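PDB 3CDH: transcriptional regulator, MarR family from Silicibacter pomeroyi DSS-3, which probably binds DNA through a winged helix-turn-helix domain and regulates transcription, as other members of its family do. Local coordinates for residues 44-49 / 113-118; 55-60 / 98-103. All coordinates share one frame; numbering follows the deposited sequence.

Interaction 1 (44-49 / 113-118); sequences PEWRVL and SLVASA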
ATOM      1  N   PRO B  44       9.307   7.831   2.716  1.00 38.20           N
ATOM      2  CA  PRO B  44       9.415   8.556   1.452  1.00 37.98           C
ATOM      3  C   PRO B  44      10.857   8.919   1.105  1.00 38.35           C
ATOM      4  O   PRO B  44      11.213   8.920  -0.081  1.00 38.08           O
ATOM      5  CB  PRO B  44       8.604   9.828   1.694  1.00 37.30           C
ATOM      6  CG  PRO B  44       7.803   9.561   2.874  1.00 37.97           C
ATOM      7  CD  PRO B  44       8.475   8.538   3.700  1.00 38.05           C
ATOM      8  N   GLU B  45      11.681   9.247   2.115  1.00 38.91           N
ATOM      9  CA  GLU B  45      13.078   9.608   1.836  1.00 39.68           C
ATOM     10  C   GLU B  45      13.795   8.425   1.201  1.00 40.05           C
ATOM     11  O   GLU B  45      14.471   8.571   0.193  1.00 41.60           O
ATOM     12  CB  GLU B  45      13.793  10.092   3.074  1.00 39.69           C
ATOM     13  CG  GLU B  45      13.971  11.588   3.144  1.00 43.27           C
ATOM     14  CD  GLU B  45      14.154  12.095   4.561  1.00 50.12           C
ATOM     15  OE1 GLU B  45      14.535  13.275   4.771  1.00 49.82           O
ATOM     16  OE2 GLU B  45      13.893  11.310   5.502  1.00 55.56           O
ATOM     17  N   TRP B  46      13.589   7.230   1.731  1.00 39.74           N
ATOM     18  CA  TRP B  46      14.243   6.072   1.147  1.00 39.95           C
ATOM     19  C   TRP B  46      13.792   5.838  -0.296  1.00 39.88           C
ATOM     20  O   TRP B  46      14.604   5.470  -1.163  1.00 40.88           O
ATOM     21  CB  TRP B  46      14.053   4.852   2.044  1.00 39.88           C
ATOM     22  CG  TRP B  46      13.690   3.622   1.345  1.00 41.16           C
ATOM     23  CD1 TRP B  46      12.459   3.044   1.325  1.00 41.63           C
ATOM     24  CD2 TRP B  46      14.541   2.781   0.561  1.00 42.07           C
ATOM     25  NE1 TRP B  46      12.484   1.890   0.589  1.00 42.98           N
ATOM     26  CE2 TRP B  46      13.747   1.698   0.105  1.00 42.68           C
ATOM     27  CE3 TRP B  46      15.889   2.826   0.204  1.00 42.52           C
ATOM     28  CZ2 TRP B  46      14.250   0.678  -0.705  1.00 43.04           C
ATOM     29  CZ3 TRP B  46      16.399   1.805  -0.611  1.00 44.51           C
ATOM     30  CH2 TRP B  46      15.576   0.751  -1.060  1.00 44.26           C
ATOM     31  N   ARG B  47      12.512   6.065  -0.563  1.00 38.19           N
ATOM     32  CA  ARG B  47      12.004   5.826  -1.896  1.00 38.20           C
ATOM     33  C   ARG B  47      12.656   6.779  -2.875  1.00 39.36           C
ATOM     34  O   ARG B  47      13.039   6.368  -3.981  1.00 40.60           O
ATOM     35  CB  ARG B  47      10.495   5.947  -1.942  1.00 36.92           C
ATOM     36  CG  ARG B  47       9.835   4.831  -1.195  1.00 36.92           C
ATOM     37  CD  ARG B  47       8.345   4.959  -1.180  1.00 38.70           C
ATOM     38  NE  ARG B  47       7.721   3.761  -0.621  1.00 42.02           N
ATOM     39  CZ  ARG B  47       6.405   3.623  -0.432  1.00 42.42           C
ATOM     40  NH1 ARG B  47       5.560   4.617  -0.758  1.00 41.58           N
ATOM     41  NH2 ARG B  47       5.933   2.492   0.087  1.00 40.74           N
ATOM     42  N   VAL B  48      12.813   8.042  -2.475  1.00 39.30           N
ATOM     43  CA  VAL B  48      13.502   8.982  -3.341  1.00 40.28           C
ATOM     44  C   VAL B  48      14.904   8.455  -3.639  1.00 42.08           C
ATOM     45  O   VAL B  48      15.322   8.438  -4.814  1.00 43.63           O
ATOM     46  CB  VAL B  48      13.593  10.367  -2.754  1.00 39.90           C
ATOM     47  CG1 VAL B  48      14.749  11.144  -3.414  1.00 40.08           C
ATOM     48  CG2 VAL B  48      12.281  11.071  -2.943  1.00 38.07           C
ATOM     49  N   LEU B  49      15.610   8.008  -2.593  1.00 41.73           N
ATOM     50  CA  LEU B  49      16.933   7.416  -2.780  1.00 43.49           C
ATOM     51  C   LEU B  49      16.890   6.185  -3.664  1.00 45.12           C
ATOM     52  O   LEU B  49      17.717   6.032  -4.579  1.00 47.06           O
ATOM     53  CB  LEU B  49      17.589   7.078  -1.450  1.00 43.15           C
ATOM     54  CG  LEU B  49      17.893   8.261  -0.536  1.00 42.17           C
ATOM     55  CD1 LEU B  49      18.361   7.699   0.768  1.00 43.54           C
ATOM     56  CD2 LEU B  49      18.945   9.205  -1.116  1.00 40.95           C
ATOM     57  N   SER B 113      24.166   2.063  -0.122  1.00 56.34           N
ATOM     58  CA  SER B 113      24.184   1.090   0.935  1.00 57.55           C
ATOM     59  C   SER B 113      22.772   0.646   1.315  1.00 56.10           C
ATOM     60  O   SER B 113      22.552  -0.528   1.626  1.00 57.75           O
ATOM     61  CB  SER B 113      25.025   1.550   2.115  1.00 58.10           C
ATOM     62  OG  SER B 113      24.249   2.280   3.010  1.00 57.99           O
ATOM     63  N   LEU B 114      21.799   1.545   1.221  1.00 53.73           N
ATOM     64  CA  LEU B 114      20.410   1.144   1.415  1.00 52.00           C
ATOM     65  C   LEU B 114      19.901   0.187   0.350  1.00 52.52           C
ATOM     66  O   LEU B 114      19.236  -0.797   0.665  1.00 52.91           O
ATOM     67  CB  LEU B 114      19.509   2.355   1.458  1.00 50.04           C
ATOM     68  CG  LEU B 114      19.740   3.168   2.710  1.00 50.08           C
ATOM     69  CD1 LEU B 114      18.861   4.391   2.664  1.00 48.64           C
ATOM     70  CD2 LEU B 114      19.456   2.321   3.931  1.00 50.32           C
ATOM     71  N   VAL B 115      20.177   0.469  -0.915  1.00 52.70           N
ATOM     72  CA  VAL B 115      19.707  -0.431  -1.959  1.00 53.47           C
ATOM     73  C   VAL B 115      20.323  -1.831  -1.772  1.00 55.92           C
ATOM     74  O   VAL B 115      19.641  -2.857  -1.916  1.00 56.16           O
ATOM     75  CB  VAL B 115      19.923   0.157  -3.368  1.00 54.17           C
ATOM     76  CG1 VAL B 115      19.682  -0.880  -4.444  1.00 54.91           C
ATOM     77  CG2 VAL B 115      18.983   1.352  -3.575  1.00 51.98           C
ATOM     78  N   ALA B 116      21.595  -1.871  -1.389  1.00 57.78           N
ATOM     79  CA  ALA B 116      22.212  -3.138  -1.014  1.00 60.26           C
ATOM     80  C   ALA B 116      21.365  -3.901   0.026  1.00 59.53           C
ATOM     81  O   ALA B 116      20.946  -5.034  -0.237  1.00 60.29           O
ATOM     82  CB  ALA B 116      23.654  -2.932  -0.539  1.00 61.84           C
ATOM     83  N   SER B 117      21.082  -3.276   1.174  1.00 58.31           N
ATOM     84  CA  SER B 117      20.205  -3.893   2.181  1.00 58.25           C
ATOM     85  C   SER B 117      18.866  -4.308   1.623  1.00 56.96           C
ATOM     86  O   SER B 117      18.415  -5.432   1.863  1.00 57.49           O
ATOM     87  CB  SER B 117      19.929  -2.948   3.323  1.00 56.80           C
ATOM     88  OG  SER B 117      21.029  -2.933   4.190  1.00 60.95           O
ATOM     89  N   ALA B 118      18.227  -3.401   0.886  1.00 55.23           N
ATOM     90  CA  ALA B 118      16.923  -3.722   0.313  1.00 54.99           C
ATOM     91  C   ALA B 118      17.022  -5.017  -0.484  1.00 57.04           C
ATOM     92  O   ALA B 118      16.197  -5.912  -0.291  1.00 56.81           O
ATOM     93  CB  ALA B 118      16.363  -2.571  -0.535  1.00 52.91           C
TER

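Interaction 2 (55-60 / 98-103); sequences NDAMMI and RVRVRL. With SO4 (sulfate ion), chain I.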
ATOM      1  N   ASN B  55      19.163   6.169 -11.890  1.00 73.65           N
ATOM      2  CA  ASN B  55      18.985   7.313 -12.747  1.00 75.91           C
ATOM      3  C   ASN B  55      19.902   8.480 -12.374  1.00 76.70           C
ATOM      4  O   ASN B  55      20.305   8.629 -11.235  1.00 75.51           O
ATOM      5  CB  ASN B  55      17.523   7.722 -12.705  1.00 74.72           C
ATOM      6  CG  ASN B  55      16.571   6.511 -12.785  1.00 77.71           C
ATOM      7  OD1 ASN B  55      16.456   5.708 -11.842  1.00 78.31           O
ATOM      8  ND2 ASN B  55      15.882   6.379 -13.919  1.00 82.54           N
ATOM      9  N   ASP B  56      20.261   9.302 -13.346  1.00 79.91           N
ATOM     10  CA  ASP B  56      21.117  10.445 -13.056  1.00 81.25           C
ATOM     11  C   ASP B  56      20.339  11.627 -12.535  1.00 78.93           C
ATOM     12  O   ASP B  56      20.862  12.401 -11.753  1.00 79.21           O
ATOM     13  CB  ASP B  56      21.872  10.890 -14.304  1.00 85.57           C
ATOM     14  CG  ASP B  56      23.154  10.112 -14.516  1.00 90.96           C
ATOM     15  OD1 ASP B  56      23.831   9.782 -13.500  1.00 92.65           O
ATOM     16  OD2 ASP B  56      23.486   9.847 -15.701  1.00 96.09           O
ATOM     17  N   ALA B  57      19.105  11.778 -12.995  1.00 77.14           N
ATOM     18  CA  ALA B  57      18.312  12.954 -12.712  1.00 75.18           C
ATOM     19  C   ALA B  57      16.857  12.626 -12.987  1.00 74.35           C
ATOM     20  O   ALA B  57      16.559  11.920 -13.931  1.00 75.87           O
ATOM     21  CB  ALA B  57      18.767  14.111 -13.566  1.00 77.04           C
HETATM   22  N   MSE B  58      15.952  13.105 -12.143  1.00 71.86           N
HETATM   23  CA  MSE B  58      14.536  12.877 -12.330  1.00 71.30           C
HETATM   24  C   MSE B  58      13.743  14.118 -12.047  1.00 69.03           C
HETATM   25  O   MSE B  58      14.150  14.954 -11.237  1.00 67.94           O
HETATM   26  CB  MSE B  58      14.048  11.808 -11.399  1.00 68.60           C
HETATM   27  CG  MSE B  58      13.913  10.496 -12.016  1.00 70.51           C
HETATM   28 SE   MSE B  58      12.652   9.387 -10.997  0.90 73.78          SE
HETATM   29  CE  MSE B  58      13.462   7.678 -11.547  1.00 71.25           C
HETATM   30  N   MSE B  59      12.598  14.214 -12.707  1.00 68.35           N
HETATM   31  CA  MSE B  59      11.662  15.292 -12.502  1.00 67.37           C
HETATM   32  C   MSE B  59      10.944  14.969 -11.237  1.00 63.69           C
HETATM   33  O   MSE B  59      10.685  13.803 -10.956  1.00 62.59           O
HETATM   34  CB  MSE B  59      10.659  15.329 -13.635  1.00 69.20           C
HETATM   35  CG  MSE B  59      11.256  15.535 -15.000  1.00 72.08           C
HETATM   36 SE   MSE B  59       9.803  15.631 -16.302  0.60 76.78          SE
HETATM   37  CE  MSE B  59       9.748  13.838 -17.078  1.00 76.18           C
ATOM     38  N   ILE B  60      10.613  15.981 -10.455  1.00 62.39           N
ATOM     39  CA  ILE B  60       9.979  15.700  -9.169  1.00 59.22           C
ATOM     40  C   ILE B  60       8.659  14.989  -9.419  1.00 58.75           C
ATOM     41  O   ILE B  60       8.242  14.138  -8.624  1.00 57.43           O
ATOM     42  CB  ILE B  60       9.751  16.952  -8.313  1.00 58.89           C
ATOM     43  CG1 ILE B  60      11.069  17.626  -8.005  1.00 57.96           C
ATOM     44  CG2 ILE B  60       9.074  16.598  -6.976  1.00 57.37           C
ATOM     45  CD1 ILE B  60      10.991  18.543  -6.798  1.00 58.11           C
ATOM     46  N   ARG B  98       9.557  21.717 -15.459  1.00 43.60           N
ATOM     47  CA  ARG B  98      10.266  20.473 -15.703  1.00 42.41           C
ATOM     48  C   ARG B  98      11.627  20.404 -15.036  1.00 40.65           C
ATOM     49  O   ARG B  98      12.571  19.972 -15.657  1.00 41.51           O
ATOM     50  CB  ARG B  98      10.410  20.191 -17.214  1.00 45.53           C
ATOM     51  CG  ARG B  98      10.793  21.394 -18.108  1.00 49.12           C
ATOM     52  CD  ARG B  98      10.314  21.190 -19.568  1.00 52.71           C
ATOM     53  NE  ARG B  98       9.336  20.121 -19.624  1.00 51.72           N
ATOM     54  CZ  ARG B  98       9.650  18.840 -19.683  1.00 50.28           C
ATOM     55  NH1 ARG B  98      10.911  18.475 -19.731  1.00 49.89           N
ATOM     56  NH2 ARG B  98       8.702  17.929 -19.703  1.00 49.45           N
ATOM     57  N   VAL B  99      11.719  20.819 -13.778  1.00 71.80           N
ATOM     58  CA  VAL B  99      12.951  20.690 -12.992  1.00 70.54           C
ATOM     59  C   VAL B  99      13.277  19.236 -12.658  1.00 67.86           C
ATOM     60  O   VAL B  99      12.378  18.409 -12.443  1.00 66.48           O
ATOM     61  CB  VAL B  99      12.961  21.532 -11.660  1.00 69.33           C
ATOM     62  CG1 VAL B  99      12.197  20.833 -10.539  1.00 67.55           C
ATOM     63  CG2 VAL B  99      14.391  21.782 -11.177  1.00 68.51           C
ATOM     64  N   ARG B 100      14.565  18.973 -12.542  1.00 66.59           N
ATOM     65  CA  ARG B 100      15.083  17.653 -12.347  1.00 64.80           C
ATOM     66  C   ARG B 100      15.969  17.654 -11.122  1.00 61.89           C
ATOM     67  O   ARG B 100      16.464  18.674 -10.721  1.00 62.03           O
ATOM     68  CB  ARG B 100      15.904  17.261 -13.552  1.00 67.77           C
ATOM     69  CG  ARG B 100      15.219  16.378 -14.529  1.00 72.28           C
ATOM     70  CD  ARG B 100      15.179  17.027 -15.853  1.00 82.48           C
ATOM     71  NE  ARG B 100      14.718  16.120 -16.887  1.00 91.98           N
ATOM     72  CZ  ARG B 100      13.712  16.381 -17.708  1.00 96.59           C
ATOM     73  NH1 ARG B 100      13.364  15.494 -18.618  1.00 99.64           N
ATOM     74  NH2 ARG B 100      13.054  17.523 -17.612  1.00 96.45           N
ATOM     75  N   VAL B 101      16.176  16.494 -10.535  1.00 59.01           N
ATOM     76  CA  VAL B 101      16.796  16.414  -9.237  1.00 56.48           C
ATOM     77  C   VAL B 101      17.729  15.226  -9.225  1.00 55.39           C
ATOM     78  O   VAL B 101      17.440  14.225  -9.854  1.00 55.27           O
ATOM     79  CB  VAL B 101      15.672  16.303  -8.191  1.00 54.77           C
ATOM     80  CG1 VAL B 101      15.931  15.254  -7.195  1.00 52.89           C
ATOM     81  CG2 VAL B 101      15.468  17.637  -7.539  1.00 55.79           C
ATOM     82  N   ARG B 102      18.863  15.336  -8.552  1.00 54.72           N
ATOM     83  CA  ARG B 102      19.806  14.216  -8.530  1.00 55.33           C
ATOM     84  C   ARG B 102      20.455  14.024  -7.157  1.00 53.73           C
ATOM     85  O   ARG B 102      20.421  14.936  -6.317  1.00 53.07           O
ATOM     86  CB  ARG B 102      20.871  14.376  -9.608  1.00 57.69           C
ATOM     87  CG  ARG B 102      21.761  15.559  -9.414  1.00 60.86           C
ATOM     88  CD  ARG B 102      23.059  15.433 -10.222  1.00 68.95           C
ATOM     89  NE  ARG B 102      23.830  16.680 -10.164  1.00 75.24           N
ATOM     90  CZ  ARG B 102      24.805  16.944  -9.280  1.00 78.10           C
ATOM     91  NH1 ARG B 102      25.432  18.119  -9.302  1.00 80.81           N
ATOM     92  NH2 ARG B 102      25.177  16.045  -8.372  1.00 78.14           N
ATOM     93  N   LEU B 103      21.027  12.843  -6.925  1.00 53.35           N
ATOM     94  CA  LEU B 103      21.783  12.600  -5.696  1.00 52.68           C
ATOM     95  C   LEU B 103      23.058  13.418  -5.666  1.00 53.93           C
ATOM     96  O   LEU B 103      23.661  13.673  -6.724  1.00 56.10           O
ATOM     97  CB  LEU B 103      22.145  11.131  -5.571  1.00 52.97           C
ATOM     98  CG  LEU B 103      20.901  10.262  -5.431  1.00 52.24           C
ATOM     99  CD1 LEU B 103      21.262   8.777  -5.378  1.00 52.33           C
ATOM    100  CD2 LEU B 103      20.090  10.692  -4.197  1.00 50.31           C
TER
HETATM  101  S   SO4 I 205      12.544  12.027 -15.715  1.00131.85           S
HETATM  102  O1  SO4 I 205      13.071  13.089 -16.590  1.00131.43           O
HETATM  103  O2  SO4 I 205      13.476  10.919 -15.521  1.00131.57           O
HETATM  104  O3  SO4 I 205      12.237  12.597 -14.413  1.00132.74           O
HETATM  105  O4  SO4 I 205      11.317  11.449 -16.263  1.00133.22           O
HETATM  106  O   HOH W   1      20.710  10.786  -8.846  1.00 58.29           O

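Interaction 1 (44-49 / 113-118)
Trp46 and Leu49 of helix 43-54 meet Leu114, Val115 and Ala118 of helix 105-130 in a wholly apolar contact, a worked example of how one large aromatic ring can bridge two helices that stand well apart. The axes of the two six-residue segments come within 10.6 Å and run at 99° to each other, nearly perpendicular, so the side chains rather than the backbones do the touching.

The aromatic part of the contact rests on the six-membered ring of Trp46, approached obliquely by all three of its neighbours. Its CH2 lies 3.5 Å from Ala118 CB, and the adjacent CZ3 is 3.8 Å from Leu114 CB. Val115 reaches the same corner with one branch, CG2 standing 4.0 Å from Trp46 CZ3, while its side chain crosses the indole at about a right angle. Leu114 and the tryptophan point in opposing directions and overlap along their flanks.

The aliphatic part is a single methyl pair, Leu49 CD1 to Leu114 CD1 at 3.8 Å. Leu114 carries CG beside its backbone N and anti to the carbonyl carbon (chi1 -69°), which, with chi2 near 177°, carries CD1 to Leu49 while CB stays against the six-membered ring.

Phe32 of helix 17-38 adds an edge-to-face ring contact to Trp46, and Tyr16 of the second subunit packs on both Trp46 and Ala118. With no hydrogen bond between the segments and all five touching residues buried, this junction of the two helices depends on shape and the exclusion of water, and it extends into the dimer interface.

Interaction 2 (55-60 / 98-103)
The guanidinium of Arg100 has the CG of Met59, a selenomethionine, over the centre of one face, 3.7 Å above the plane. At its edge, in plane, lies Arg98 O, which accepts a hydrogen bond from Arg100 NH2 at 3.2 Å. A sulfate, probably from the crystallisation liquor, approaches obliquely, with O1 3.2 Å from Arg100 NH1. The Arg98 guanidinium meets the SE of Met59 obliquely too. Met59 and Arg100 run side by side in the same direction; the arginine chain bends at chi2 (121°), turning its flat end along the selenomethionine. An alanine at Arg100 is likely to leave Arg98 O without this side-chain donor, the sulfate without this positive charge and one flank of Met59 uncovered.

The backbones beneath pair as antiparallel strands. Met58 N donates to Val101 O at 3.0 Å; the return bond from Val101 N to Met58 O is weak. Met59 and Arg100 form the neighbouring non-hydrogen-bonded pair, and Met59 CA points its hydrogen at Val99 O, 3.2 Å away.

Met58 and Val101 share the opposite, buried face, packing on Leu52 of helix 43-54 and Leu63 of helix 60-67, whose N-cap position is Met59. On its other side strand 100-103 bonds to strand 87-89, and these two strands form the wing of a MarR-type winged helix. Strand 58-59 thus ties the wing to the start of helix 60-67, while Val101 also reaches Val78 of helix 71-84.

How the interactions relate
The two contacts show how a winged-helix domain is held together and joined to the long helix 105-130. Their centres lie 16 Å apart, and along the chain both segments of interaction 2 fall between those of interaction 1. Helix 43-54 leads into strand 58-59, while strand 100-103 leads into helix 105-130, so each connected pair contributes one segment to each contact. The two also touch directly: Leu49 CD2 packs 3.6 Å from Leu103 CD2. Apolar packing thus appears continuous from the sheet to the helices near the second subunit, an architecture consistent with linking a probable DNA-binding wing to the dimer.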